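Putative fumarylacetoacetate hydrolase family protein (Yersinia pestis, PDB 3S52) is a putative member of the fumarylacetoacetate hydrolase family, a dimer of mixed alpha-beta subunits whose own function has not been established. Local coordinates at residues 44-49 against 176-181; 112-117 against 122-127; 150-153 against 159-162; 206-211 against 215-220. All coordinates share one frame; numbering follows the deposited sequence.

Interaction 1 (44-49 against 176-181)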
loop_
_atom_site.group_PDB
_atom_site.type_symbol
_atom_site.label_atom_id
_atom_site.label_comp_id
_atom_site.label_asym_id
_atom_site.label_seq_id
_atom_site.Cartn_x
_atom_site.Cartn_y
_atom_site.Cartn_z
ATOM N N PRO A 44 -12.085 11.842 -2.572
ATOM C CA PRO A 44 -10.818 11.537 -3.226
ATOM C C PRO A 44 -10.605 10.043 -3.351
ATOM O O PRO A 44 -10.861 9.285 -2.415
ATOM C CB PRO A 44 -9.787 12.138 -2.282
ATOM C CG PRO A 44 -10.511 13.312 -1.655
ATOM C CD PRO A 44 -11.968 12.959 -1.611
ATOM N N VAL A 45 -10.133 9.638 -4.521
ATOM C CA VAL A 45 -9.731 8.260 -4.779
ATOM C C VAL A 45 -8.324 8.050 -4.232
ATOM O O VAL A 45 -7.388 8.727 -4.639
ATOM C CB VAL A 45 -9.744 8.004 -6.279
ATOM C CG1 VAL A 45 -9.240 6.613 -6.585
ATOM C CG2 VAL A 45 -11.165 8.212 -6.812
ATOM N N LEU A 46 -8.185 7.130 -3.285
ATOM C CA LEU A 46 -6.921 6.960 -2.567
ATOM C C LEU A 46 -6.319 5.587 -2.816
ATOM O O LEU A 46 -7.021 4.582 -2.778
ATOM C CB LEU A 46 -7.138 7.133 -1.059
ATOM C CG LEU A 46 -7.603 8.521 -0.606
ATOM C CD1 LEU A 46 -7.457 8.648 0.895
ATOM C CD2 LEU A 46 -6.737 9.588 -1.290
ATOM N N PHE A 47 -5.017 5.541 -3.072
ATOM C CA PHE A 47 -4.304 4.271 -3.076
ATOM C C PHE A 47 -2.917 4.536 -2.536
ATOM O O PHE A 47 -2.564 5.693 -2.286
ATOM C CB PHE A 47 -4.264 3.656 -4.478
ATOM C CG PHE A 47 -3.571 4.522 -5.505
ATOM C CD1 PHE A 47 -4.266 5.507 -6.188
ATOM C CD2 PHE A 47 -2.229 4.329 -5.799
ATOM C CE1 PHE A 47 -3.630 6.300 -7.133
ATOM C CE2 PHE A 47 -1.575 5.121 -6.743
ATOM C CZ PHE A 47 -2.271 6.106 -7.406
ATOM N N ILE A 48 -2.120 3.487 -2.366
ATOM C CA ILE A 48 -0.850 3.630 -1.652
ATOM C C ILE A 48 0.241 2.857 -2.380
ATOM O O ILE A 48 -0.040 1.812 -2.955
ATOM C CB ILE A 48 -0.967 3.088 -0.202
ATOM C CG1 ILE A 48 -2.007 3.887 0.590
ATOM C CG2 ILE A 48 0.409 3.108 0.524
ATOM C CD1 ILE A 48 -2.210 3.413 2.041
ATOM N N LYS A 49 1.471 3.377 -2.361
ATOM C CA LYS A 49 2.626 2.647 -2.857
ATOM C C LYS A 49 3.552 2.358 -1.677
ATOM O O LYS A 49 3.668 3.173 -0.755
ATOM C CB LYS A 49 3.402 3.464 -3.887
ATOM C CG LYS A 49 2.614 3.975 -5.097
ATOM C CD LYS A 49 3.587 4.675 -6.067
ATOM C CE LYS A 49 2.900 5.296 -7.271
ATOM N NZ LYS A 49 2.775 4.357 -8.435
ATOM N N SER A 176 -5.599 16.224 4.710
ATOM C CA SER A 176 -6.469 16.112 5.862
ATOM C C SER A 176 -7.356 14.886 5.684
ATOM O O SER A 176 -7.452 14.030 6.565
ATOM C CB SER A 176 -7.309 17.382 6.016
ATOM O OG SER A 176 -8.202 17.266 7.100
ATOM N N TYR A 177 -7.988 14.795 4.524
ATOM C CA TYR A 177 -8.829 13.647 4.206
ATOM C C TYR A 177 -8.095 12.300 4.333
ATOM O O TYR A 177 -8.584 11.384 5.017
ATOM C CB TYR A 177 -9.453 13.810 2.815
ATOM C CG TYR A 177 -10.307 12.637 2.399
ATOM C CD1 TYR A 177 -11.542 12.394 2.998
ATOM C CD2 TYR A 177 -9.871 11.758 1.424
ATOM C CE1 TYR A 177 -12.326 11.301 2.618
ATOM C CE2 TYR A 177 -10.646 10.671 1.030
ATOM C CZ TYR A 177 -11.868 10.445 1.627
ATOM O OH TYR A 177 -12.617 9.351 1.224
HETATM N N MSE A 178 -6.929 12.179 3.697
HETATM C CA MSE A 178 -6.131 10.942 3.765
HETATM C C MSE A 178 -5.874 10.515 5.209
HETATM O O MSE A 178 -5.910 9.335 5.544
HETATM C CB MSE A 178 -4.776 11.105 3.063
HETATM C CG MSE A 178 -4.847 11.319 1.567
HETATM SE SE MSE A 178 -3.093 11.917 0.856
HETATM C CE MSE A 178 -3.485 11.651 -1.080
ATOM N N SER A 179 -5.599 11.481 6.066
ATOM C CA SER A 179 -5.249 11.176 7.458
ATOM C C SER A 179 -6.443 10.624 8.247
ATOM O O SER A 179 -6.263 10.166 9.366
ATOM C CB SER A 179 -4.703 12.421 8.169
ATOM O OG SER A 179 -5.764 13.307 8.535
ATOM N N ARG A 180 -7.655 10.675 7.686
ATOM C CA ARG A 180 -8.809 10.073 8.359
ATOM C C ARG A 180 -8.708 8.561 8.279
ATOM O O ARG A 180 -9.200 7.851 9.139
ATOM C CB ARG A 180 -10.128 10.509 7.724
ATOM C CG ARG A 180 -10.499 11.979 7.930
ATOM C CD ARG A 180 -11.863 12.269 7.284
ATOM N NE ARG A 180 -12.897 11.393 7.834
ATOM C CZ ARG A 180 -14.018 11.060 7.205
ATOM N NH1 ARG A 180 -14.267 11.519 5.982
ATOM N NH2 ARG A 180 -14.889 10.256 7.800
ATOM N N PHE A 181 -8.063 8.082 7.224
ATOM C CA PHE A 181 -7.893 6.650 6.967
ATOM C C PHE A 181 -6.527 6.157 7.422
ATOM O O PHE A 181 -6.424 5.108 8.060
ATOM C CB PHE A 181 -8.149 6.293 5.491
ATOM C CG PHE A 181 -9.583 6.460 5.081
ATOM C CD1 PHE A 181 -10.474 5.386 5.162
ATOM C CD2 PHE A 181 -10.054 7.693 4.650
ATOM C CE1 PHE A 181 -11.800 5.535 4.794
ATOM C CE2 PHE A 181 -11.372 7.857 4.280
ATOM C CZ PHE A 181 -12.257 6.776 4.352
#

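Interaction 2 (112-117 against 122-127). With SO4 (sulfate ion), chain E.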
loop_
_atom_site.group_PDB
_atom_site.type_symbol
_atom_site.label_atom_id
_atom_site.label_comp_id
_atom_site.label_asym_id
_atom_site.label_seq_id
_atom_site.Cartn_x
_atom_site.Cartn_y
_atom_site.Cartn_z
ATOM N N ALA A 112 -6.554 -0.951 -16.175
ATOM C CA ALA A 112 -7.859 -0.968 -16.840
ATOM C C ALA A 112 -8.615 -2.270 -16.557
ATOM O O ALA A 112 -9.819 -2.259 -16.325
ATOM C CB ALA A 112 -7.711 -0.737 -18.313
ATOM N N GLY A 113 -7.911 -3.393 -16.556
ATOM C CA GLY A 113 -8.547 -4.662 -16.230
ATOM C C GLY A 113 -9.034 -4.712 -14.785
ATOM O O GLY A 113 -10.137 -5.188 -14.515
ATOM N N PHE A 114 -8.206 -4.232 -13.854
ATOM C CA PHE A 114 -8.577 -4.175 -12.438
ATOM C C PHE A 114 -9.859 -3.363 -12.229
ATOM O O PHE A 114 -10.750 -3.788 -11.491
ATOM C CB PHE A 114 -7.407 -3.642 -11.564
ATOM C CG PHE A 114 -6.189 -4.516 -11.609
ATOM C CD1 PHE A 114 -6.322 -5.871 -11.870
ATOM C CD2 PHE A 114 -4.917 -3.989 -11.454
ATOM C CE1 PHE A 114 -5.215 -6.691 -11.938
ATOM C CE2 PHE A 114 -3.800 -4.805 -11.527
ATOM C CZ PHE A 114 -3.952 -6.161 -11.773
ATOM N N LYS A 115 -9.953 -2.208 -12.889
ATOM C CA LYS A 115 -11.146 -1.359 -12.794
ATOM C C LYS A 115 -12.411 -2.080 -13.253
ATOM O O LYS A 115 -13.440 -2.036 -12.581
ATOM C CB LYS A 115 -10.987 -0.065 -13.604
ATOM C CG LYS A 115 -9.980 0.935 -13.054
ATOM C CD LYS A 115 -10.069 2.228 -13.859
ATOM C CE LYS A 115 -8.886 3.135 -13.605
ATOM N NZ LYS A 115 -8.917 4.316 -14.519
ATOM N N LYS A 116 -12.338 -2.748 -14.399
ATOM C CA LYS A 116 -13.504 -3.447 -14.921
ATOM C C LYS A 116 -13.905 -4.640 -14.056
ATOM O O LYS A 116 -15.073 -5.020 -14.017
ATOM C CB LYS A 116 -13.263 -3.880 -16.363
ATOM C CG LYS A 116 -13.015 -2.718 -17.299
ATOM C CD LYS A 116 -12.853 -3.191 -18.727
ATOM C CE LYS A 116 -12.432 -2.055 -19.637
ATOM N NZ LYS A 116 -12.671 -2.400 -21.065
ATOM N N ALA A 117 -12.941 -5.223 -13.353
ATOM C CA ALA A 117 -13.206 -6.407 -12.534
ATOM C C ALA A 117 -13.479 -6.035 -11.080
ATOM O O ALA A 117 -13.769 -6.898 -10.261
ATOM C CB ALA A 117 -12.020 -7.374 -12.599
ATOM N N GLU A 122 -2.992 -2.625 -6.706
ATOM C CA GLU A 122 -1.584 -2.740 -6.294
ATOM C C GLU A 122 -0.635 -3.281 -7.363
ATOM O O GLU A 122 0.488 -2.796 -7.512
ATOM C CB GLU A 122 -1.441 -3.592 -5.023
ATOM C CG GLU A 122 -1.656 -2.810 -3.721
ATOM C CD GLU A 122 -3.125 -2.696 -3.331
ATOM O OE1 GLU A 122 -4.006 -2.884 -4.210
ATOM O OE2 GLU A 122 -3.390 -2.445 -2.135
ATOM N N LYS A 123 -1.057 -4.314 -8.083
ATOM C CA LYS A 123 -0.168 -4.867 -9.093
ATOM C C LYS A 123 0.142 -3.835 -10.171
ATOM O O LYS A 123 1.229 -3.858 -10.755
ATOM C CB LYS A 123 -0.730 -6.158 -9.722
ATOM C CG LYS A 123 -0.750 -7.367 -8.795
ATOM C CD LYS A 123 -1.068 -8.680 -9.559
ATOM C CE LYS A 123 -2.537 -9.007 -9.556
ATOM N NZ LYS A 123 -2.789 -10.365 -10.139
ATOM N N ALA A 124 -0.831 -2.975 -10.482
ATOM C CA ALA A 124 -0.633 -1.927 -11.492
ATOM C C ALA A 124 0.051 -0.656 -10.983
ATOM O O ALA A 124 0.642 0.098 -11.771
ATOM C CB ALA A 124 -1.951 -1.564 -12.161
ATOM N N LYS A 125 -0.181 -0.336 -9.720
ATOM C CA LYS A 125 0.363 0.894 -9.131
ATOM C C LYS A 125 1.510 0.792 -8.124
ATOM O O LYS A 125 2.199 1.786 -7.846
ATOM C CB LYS A 125 -0.797 1.640 -8.465
ATOM C CG LYS A 125 -1.830 2.152 -9.448
ATOM C CD LYS A 125 -1.362 3.489 -9.989
ATOM C CE LYS A 125 -2.448 4.233 -10.728
ATOM N NZ LYS A 125 -1.872 5.529 -11.231
ATOM N N ALA A 126 1.657 -0.388 -7.526
ATOM C CA ALA A 126 2.572 -0.587 -6.391
ATOM C C ALA A 126 3.843 -1.362 -6.692
ATOM O O ALA A 126 4.633 -1.630 -5.781
ATOM C CB ALA A 126 1.840 -1.202 -5.199
ATOM N N PHE A 127 4.030 -1.752 -7.951
ATOM C CA PHE A 127 5.117 -2.650 -8.317
ATOM C C PHE A 127 6.479 -1.991 -8.050
ATOM O O PHE A 127 6.572 -0.766 -7.904
ATOM C CB PHE A 127 4.998 -3.072 -9.792
ATOM C CG PHE A 127 5.034 -1.915 -10.756
ATOM C CD1 PHE A 127 6.239 -1.470 -11.285
ATOM C CD2 PHE A 127 3.861 -1.266 -11.121
ATOM C CE1 PHE A 127 6.267 -0.383 -12.169
ATOM C CE2 PHE A 127 3.880 -0.181 -11.990
ATOM C CZ PHE A 127 5.079 0.262 -12.518
HETATM S S SO4 E . -5.558 7.598 -12.120
HETATM O O1 SO4 E . -5.003 7.472 -13.469
HETATM O O2 SO4 E . -4.579 7.145 -11.149
HETATM O O3 SO4 E . -5.897 8.993 -11.828
HETATM O O4 SO4 E . -6.761 6.753 -12.049
#

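Interaction 3 (150-153 against 159-162)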
loop_
_atom_site.group_PDB
_atom_site.type_symbol
_atom_site.label_atom_id
_atom_site.label_comp_id
_atom_site.label_asym_id
_atom_site.label_seq_id
_atom_site.Cartn_x
_atom_site.Cartn_y
_atom_site.Cartn_z
ATOM N N LEU A 150 4.327 21.833 -13.382
ATOM C CA LEU A 150 4.925 20.526 -13.600
ATOM C C LEU A 150 5.012 20.296 -15.098
ATOM O O LEU A 150 4.039 20.512 -15.810
ATOM C CB LEU A 150 4.010 19.435 -13.036
ATOM C CG LEU A 150 3.596 19.445 -11.575
ATOM C CD1 LEU A 150 2.345 18.611 -11.384
ATOM C CD2 LEU A 150 4.730 18.918 -10.731
ATOM N N SER A 151 6.154 19.821 -15.576
ATOM C CA SER A 151 6.281 19.530 -16.990
ATOM C C SER A 151 7.127 18.290 -17.192
ATOM O O SER A 151 8.077 18.035 -16.451
ATOM C CB SER A 151 6.866 20.717 -17.749
ATOM O OG SER A 151 8.167 21.004 -17.289
ATOM N N LEU A 152 6.755 17.498 -18.185
ATOM C CA LEU A 152 7.493 16.292 -18.488
ATOM C C LEU A 152 7.714 16.330 -19.966
ATOM O O LEU A 152 6.758 16.454 -20.718
ATOM C CB LEU A 152 6.679 15.049 -18.139
ATOM C CG LEU A 152 7.277 13.727 -18.626
ATOM C CD1 LEU A 152 8.660 13.520 -17.993
ATOM C CD2 LEU A 152 6.361 12.559 -18.301
ATOM N N THR A 153 8.980 16.265 -20.360
ATOM C CA THR A 153 9.382 16.237 -21.755
ATOM C C THR A 153 10.016 14.874 -21.990
ATOM O O THR A 153 10.859 14.438 -21.213
ATOM C CB THR A 153 10.423 17.342 -22.045
ATOM O OG1 THR A 153 9.817 18.628 -21.865
ATOM C CG2 THR A 153 10.938 17.250 -23.447
ATOM N N ARG A 159 5.147 16.243 -23.042
ATOM C CA ARG A 159 4.164 15.176 -22.839
ATOM C C ARG A 159 3.092 15.599 -21.836
ATOM O O ARG A 159 1.893 15.407 -22.065
ATOM C CB ARG A 159 4.854 13.868 -22.454
ATOM C CG ARG A 159 5.741 13.358 -23.591
ATOM C CD ARG A 159 4.899 12.709 -24.668
ATOM N NE ARG A 159 4.388 11.450 -24.148
ATOM C CZ ARG A 159 4.967 10.266 -24.337
ATOM N NH1 ARG A 159 6.073 10.167 -25.081
ATOM N NH2 ARG A 159 4.426 9.182 -23.789
ATOM N N GLN A 160 3.534 16.048 -20.669
ATOM C CA GLN A 160 2.625 16.683 -19.724
ATOM C C GLN A 160 3.142 18.062 -19.331
ATOM O O GLN A 160 4.353 18.264 -19.192
ATOM C CB GLN A 160 2.443 15.805 -18.493
ATOM C CG GLN A 160 2.027 14.374 -18.812
ATOM C CD GLN A 160 1.745 13.585 -17.559
ATOM O OE1 GLN A 160 2.569 12.788 -17.117
ATOM N NE2 GLN A 160 0.580 13.814 -16.969
ATOM N N GLN A 161 2.236 19.030 -19.255
ATOM C CA GLN A 161 2.561 20.343 -18.699
ATOM C C GLN A 161 1.336 20.848 -17.963
ATOM O O GLN A 161 0.307 21.090 -18.590
ATOM C CB GLN A 161 2.962 21.313 -19.833
ATOM C CG GLN A 161 3.403 22.713 -19.357
ATOM C CD GLN A 161 4.015 23.564 -20.475
ATOM O OE1 GLN A 161 4.891 23.104 -21.211
ATOM N NE2 GLN A 161 3.547 24.808 -20.606
ATOM N N GLY A 162 1.446 21.072 -16.658
ATOM C CA GLY A 162 0.272 21.419 -15.888
ATOM C C GLY A 162 0.611 22.270 -14.685
ATOM O O GLY A 162 1.761 22.650 -14.491
#

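Interaction 4 (206-211 against 215-220). With SO4 (sulfate ion), chain F.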
loop_
_atom_site.group_PDB
_atom_site.type_symbol
_atom_site.label_atom_id
_atom_site.label_comp_id
_atom_site.label_asym_id
_atom_site.label_seq_id
_atom_site.Cartn_x
_atom_site.Cartn_y
_atom_site.Cartn_z
HETATM N N MSE A 206 14.453 9.428 -23.152
HETATM C CA MSE A 206 15.082 10.429 -22.306
HETATM C C MSE A 206 14.003 11.312 -21.705
HETATM O O MSE A 206 13.127 11.813 -22.414
HETATM C CB MSE A 206 16.015 11.302 -23.131
HETATM C CG MSE A 206 17.385 10.711 -23.380
HETATM SE SE MSE A 206 18.391 11.888 -24.564
HETATM C CE MSE A 206 17.947 13.612 -23.776
ATOM N N LEU A 207 14.077 11.516 -20.399
ATOM C CA LEU A 207 13.086 12.313 -19.712
ATOM C C LEU A 207 13.703 13.595 -19.193
ATOM O O LEU A 207 14.783 13.576 -18.608
ATOM C CB LEU A 207 12.517 11.528 -18.538
ATOM C CG LEU A 207 11.345 10.589 -18.803
ATOM C CD1 LEU A 207 11.679 9.616 -19.920
ATOM C CD2 LEU A 207 10.971 9.859 -17.518
ATOM N N LYS A 208 13.020 14.709 -19.409
ATOM C CA LYS A 208 13.381 15.943 -18.712
ATOM C C LYS A 208 12.180 16.350 -17.888
ATOM O O LYS A 208 11.084 16.518 -18.427
ATOM C CB LYS A 208 13.747 17.061 -19.688
ATOM C CG LYS A 208 13.958 18.398 -18.993
ATOM C CD LYS A 208 14.208 19.521 -19.981
ATOM C CE LYS A 208 15.252 19.126 -21.005
ATOM N NZ LYS A 208 16.502 18.630 -20.366
ATOM N N ILE A 209 12.375 16.489 -16.581
ATOM C CA ILE A 209 11.256 16.761 -15.698
ATOM C C ILE A 209 11.480 18.088 -15.017
ATOM O O ILE A 209 12.570 18.361 -14.532
ATOM C CB ILE A 209 11.098 15.690 -14.614
ATOM C CG1 ILE A 209 10.864 14.312 -15.232
ATOM C CG2 ILE A 209 9.952 16.050 -13.669
ATOM C CD1 ILE A 209 11.877 13.290 -14.792
HETATM N N MSE A 210 10.447 18.913 -14.963
HETATM C CA MSE A 210 10.604 20.210 -14.322
HETATM C C MSE A 210 9.535 20.497 -13.291
HETATM O O MSE A 210 8.358 20.184 -13.493
HETATM C CB MSE A 210 10.661 21.317 -15.352
HETATM C CG MSE A 210 12.060 21.539 -15.889
HETATM SE SE MSE A 210 12.064 22.908 -17.259
HETATM C CE MSE A 210 11.728 21.738 -18.773
ATOM N N LEU A 211 9.974 21.062 -12.173
ATOM C CA LEU A 211 9.081 21.449 -11.089
ATOM C C LEU A 211 9.387 22.916 -10.876
ATOM O O LEU A 211 10.496 23.276 -10.457
ATOM C CB LEU A 211 9.372 20.646 -9.822
ATOM C CG LEU A 211 8.542 20.995 -8.584
ATOM C CD1 LEU A 211 7.059 20.752 -8.841
ATOM C CD2 LEU A 211 9.009 20.185 -7.374
ATOM N N THR A 215 15.008 21.549 -12.685
ATOM C CA THR A 215 15.047 20.442 -13.641
ATOM C C THR A 215 15.769 19.176 -13.158
ATOM O O THR A 215 16.817 19.257 -12.522
ATOM C CB THR A 215 15.708 20.918 -14.944
ATOM O OG1 THR A 215 14.963 22.023 -15.464
ATOM C CG2 THR A 215 15.750 19.806 -15.975
ATOM N N VAL A 216 15.193 18.010 -13.453
ATOM C CA VAL A 216 15.911 16.741 -13.329
ATOM C C VAL A 216 15.823 16.003 -14.657
ATOM O O VAL A 216 14.801 16.068 -15.347
ATOM C CB VAL A 216 15.328 15.815 -12.228
ATOM C CG1 VAL A 216 15.758 16.256 -10.834
ATOM C CG2 VAL A 216 13.819 15.747 -12.326
ATOM N N ASN A 217 16.892 15.293 -15.001
ATOM C CA ASN A 217 16.953 14.517 -16.229
ATOM C C ASN A 217 17.272 13.060 -15.965
ATOM O O ASN A 217 18.037 12.720 -15.058
ATOM C CB ASN A 217 18.009 15.078 -17.168
ATOM C CG ASN A 217 17.771 16.510 -17.498
ATOM O OD1 ASN A 217 17.063 16.828 -18.449
ATOM N ND2 ASN A 217 18.357 17.401 -16.706
ATOM N N THR A 218 16.686 12.191 -16.767
ATOM C CA THR A 218 16.966 10.783 -16.606
ATOM C C THR A 218 16.610 10.028 -17.880
ATOM O O THR A 218 16.197 10.623 -18.876
ATOM C CB THR A 218 16.259 10.211 -15.357
ATOM O OG1 THR A 218 16.872 8.974 -14.976
ATOM C CG2 THR A 218 14.749 10.004 -15.596
ATOM N N ARG A 219 16.802 8.719 -17.845
ATOM C CA ARG A 219 16.623 7.877 -19.009
ATOM C C ARG A 219 15.911 6.621 -18.546
ATOM O O ARG A 219 16.113 6.180 -17.408
ATOM C CB ARG A 219 17.999 7.530 -19.584
ATOM C CG ARG A 219 17.984 6.856 -20.922
ATOM C CD ARG A 219 19.413 6.604 -21.393
ATOM N NE ARG A 219 20.188 7.846 -21.412
ATOM C CZ ARG A 219 20.169 8.730 -22.407
ATOM N NH1 ARG A 219 19.418 8.514 -23.482
ATOM N NH2 ARG A 219 20.903 9.833 -22.324
ATOM N N ILE A 220 15.069 6.057 -19.405
ATOM C CA ILE A 220 14.413 4.786 -19.107
ATOM C C ILE A 220 15.332 3.641 -19.526
ATOM O O ILE A 220 15.816 3.616 -20.662
ATOM C CB ILE A 220 13.059 4.650 -19.832
ATOM C CG1 ILE A 220 12.178 5.868 -19.566
ATOM C CG2 ILE A 220 12.342 3.392 -19.401
ATOM C CD1 ILE A 220 11.941 6.132 -18.106
HETATM S S SO4 F . 18.191 23.313 -10.879
HETATM O O1 SO4 F . 18.302 23.848 -12.235
HETATM O O2 SO4 F . 19.497 23.324 -10.223
HETATM O O3 SO4 F . 17.262 24.156 -10.131
HETATM O O4 SO4 F . 17.716 21.935 -10.945
HETATM O O HOH W 1 17.071 15.018 -20.449
#

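Interaction 1 (44-49 against 176-181)
Leu-46 of strand 45-50 and Met-178 of helix 171-181 have their CA atoms 7.5 Å apart, and no hydrogen bond joins the two segments. Side chains therefore do all the work. The ring of Pro-44 lies over one face of the Tyr-177 ring in a CH-pi contact, with CD of Pro-44 4.0 Å from the centroid of that ring and 21° off its normal. Proline suits this place because its CD carbon, bonded to the electron-withdrawing amide nitrogen, offers a polarised C-H to the pi cloud. CG of Tyr-177 is anti to the backbone N (chi1 178°), which swings the ring out from the helix toward the proline. Leu-46 is the second strand residue to reach the helix. Its CD1 meets the Tyr-177 ring obliquely, 3.8 Å from CE2, and both of its methyls meet the selenomethionine Met-178, with CD2 of Leu-46 3.8 Å from CG of Met-178. The branched leucine can thus touch both helix residues at once.

The hydroxyl of Tyr-177 is hydrogen-bonded to Lys-123 of the second subunit, which also bonds to the carbonyl O of Pro-44. One tyrosine therefore serves two ends: its ring packs against Pro-44 and Leu-46 within the chain, while its OH takes a partner from the other subunit, so the contact lies at the dimer interface.

Interaction 2 (112-117 against 122-127)
Two consecutive helices, 108-117 and the short 122-125, meet through Phe-114, whose ring reaches Lys-123 and Ala-124 beyond the connecting loop. The backbone N of Ala-124 lies at the edge of this ring, near its plane and 3.6 Å from CE2 of Phe-114, so its N-H is not directed at the pi face. The small methyl of Ala-124 lets the ring come this close, with its CB 3.8 Å from CE2 of Phe-114. Lys-123 approaches the ring obliquely, and its side chain crosses that of the phenylalanine at about a right angle, its CB 3.8 Å and its CE 3.9 Å from CZ of Phe-114. The aliphatic part of the lysine is thus used as apolar surface, and a bend at chi3 (-93°) turns its amine off to Tyr-177 and Pro-44 of the second subunit.

Lys-125, one residue past the contact, carries its NZ to O2 of a sulfate ion at 3.2 Å. That ion, probably from the crystallisation liquor, is also held by Ser-27 N and His-32 NE2, while the same amine forms salt bridges with Asp-104 and Glu-73. These residues thus build two consecutive helices linked by a short loop and packed through one phenylalanine, with one lysine turned to the dimer partner and another to a site where the crystal holds a sulfate.

Interaction 3 (150-153 against 159-162)
Leu-150 and Gly-162, Ser-151 and Gln-161, and Leu-152 and Gln-160 pair in antiparallel register, the strand axes 4.5 Å apart and their directions at 166°. Backbone hydrogen bonds carry the contact. Leu-150 and Gly-162 form a two-way pair, with Leu-150 N 2.9 Å from Gly-162 O and Gly-162 N 2.8 Å from Leu-150 O. At the other end Leu-152 N gives a bond of 2.7 Å to Gln-160 O. The carbonyl O of Leu-152 accepts twice: Arg-159 N lies 2.8 Å from Leu-152 O, and Gln-160 N reaches that same oxygen of Leu-152 at 3.2 Å, in the carbonyl plane and on a lone pair. Two bonds thus grip the carbonyl oxygen of the buried Leu-152.

Between the hydrogen-bonded pairs, weaker CA-H...O contacts fill in, with CA of Gln-161 3.2 Å from O of Leu-150 and CA of Ser-151 just as near O of Gln-160.

Side chains sort by face. Leu-152 and Gln-160 share the buried one, where the two side chains cross obliquely, CD2 of Leu-152 4.0 Å from OE1 of Gln-160. A glutamine suits this place because its amide finds partners there: OE1 bonds to Ile-74 N and His-72 ND1, and NE2 to Thr-194 OG1. Ser-151 and Gln-161 occupy the other, more solvent-accessible face, which their polarity fits. Arg-159, at the extra position, sends its guanidinium away to Pro-200 O. Two residues, Arg-159 and Gln-160, opposite the single Leu-152, with helix-like backbone angles at Arg-159 (phi -109°, psi -53°), make a classic beta bulge within a beta hairpin.

Interaction 4 (206-211 against 215-220)
Leu-207 pairs with Thr-218 and Ile-209 with Val-216 as antiparallel hydrogen-bonded pairs, on strand axes 4.6 Å apart and at 164°. Each pair exchanges two backbone bonds; Leu-207 N is 2.8 Å from Thr-218 O, and Val-216 N 2.9 Å from Ile-209 O. The non-hydrogen-bonded pairs Met-206 with Arg-219, Lys-208 with Asn-217 and Met-210 with Thr-215 alternate with them.

Apolar contacts lie on the buried face. CB of Ile-209 touches CG2 of Val-216 at 3.6 Å, beta-branched residues that suit the extended backbone. Further along, CD1 of Leu-207 meets CG1 of Ile-220 at 3.8 Å, extending the apolar strip just past the strand. Thr-218 OG1 bonds to Gln-59 O.

Polar contacts occupy the other face. Lys-208 and Asn-217 run side by side, and bends at chi3 and chi4 fold the lysine chain back until NZ is 2.7 Å from OD1 of Asn-217, in the plane of the amide carbonyl. A water donates to that oxygen and, in a longer bond of 3.3 Å, to Leu-207 O, so OD1 of Asn-217 accepts from two partners. At the hairpin end Thr-215 N gives a hydrogen bond of 3.2 Å to O4 of a sulfate, probably from the crystallisation liquor, which Lys-214 NZ and Trp-10 NE1 also hold.

Strand 149-154 flanks strand 206-211 on its other side, strand 214-219 is outermost in the sheet within this chain, and strands 96-107 and 70-80 of the larger mixed sheet lie under the apolar face, against Ile-209 and Leu-211.

In the fold
Interactions 3 and 4 are two hairpins of one four-stranded antiparallel sheet, with centres about 10 Å apart; strands 149-154 and 206-211 are neighbours in it, so Thr-153 O bonds to Lys-208 N and Ser-151 O to Met-210 N. Interactions 1 and 2, with centres about 17 Å apart, meet through Lys-49 and Lys-125 and both reach the second subunit. Interaction 1 lies across the chain's centre from both hairpins, its own centre about 25 and 28 Å from theirs. Along the chain, 2 and then 3 fall between the two segments of 1, and 4 follows last. The subunit thus combines a dimer-facing region with a four-stranded sheet of two hairpins packed against the mixed sheet.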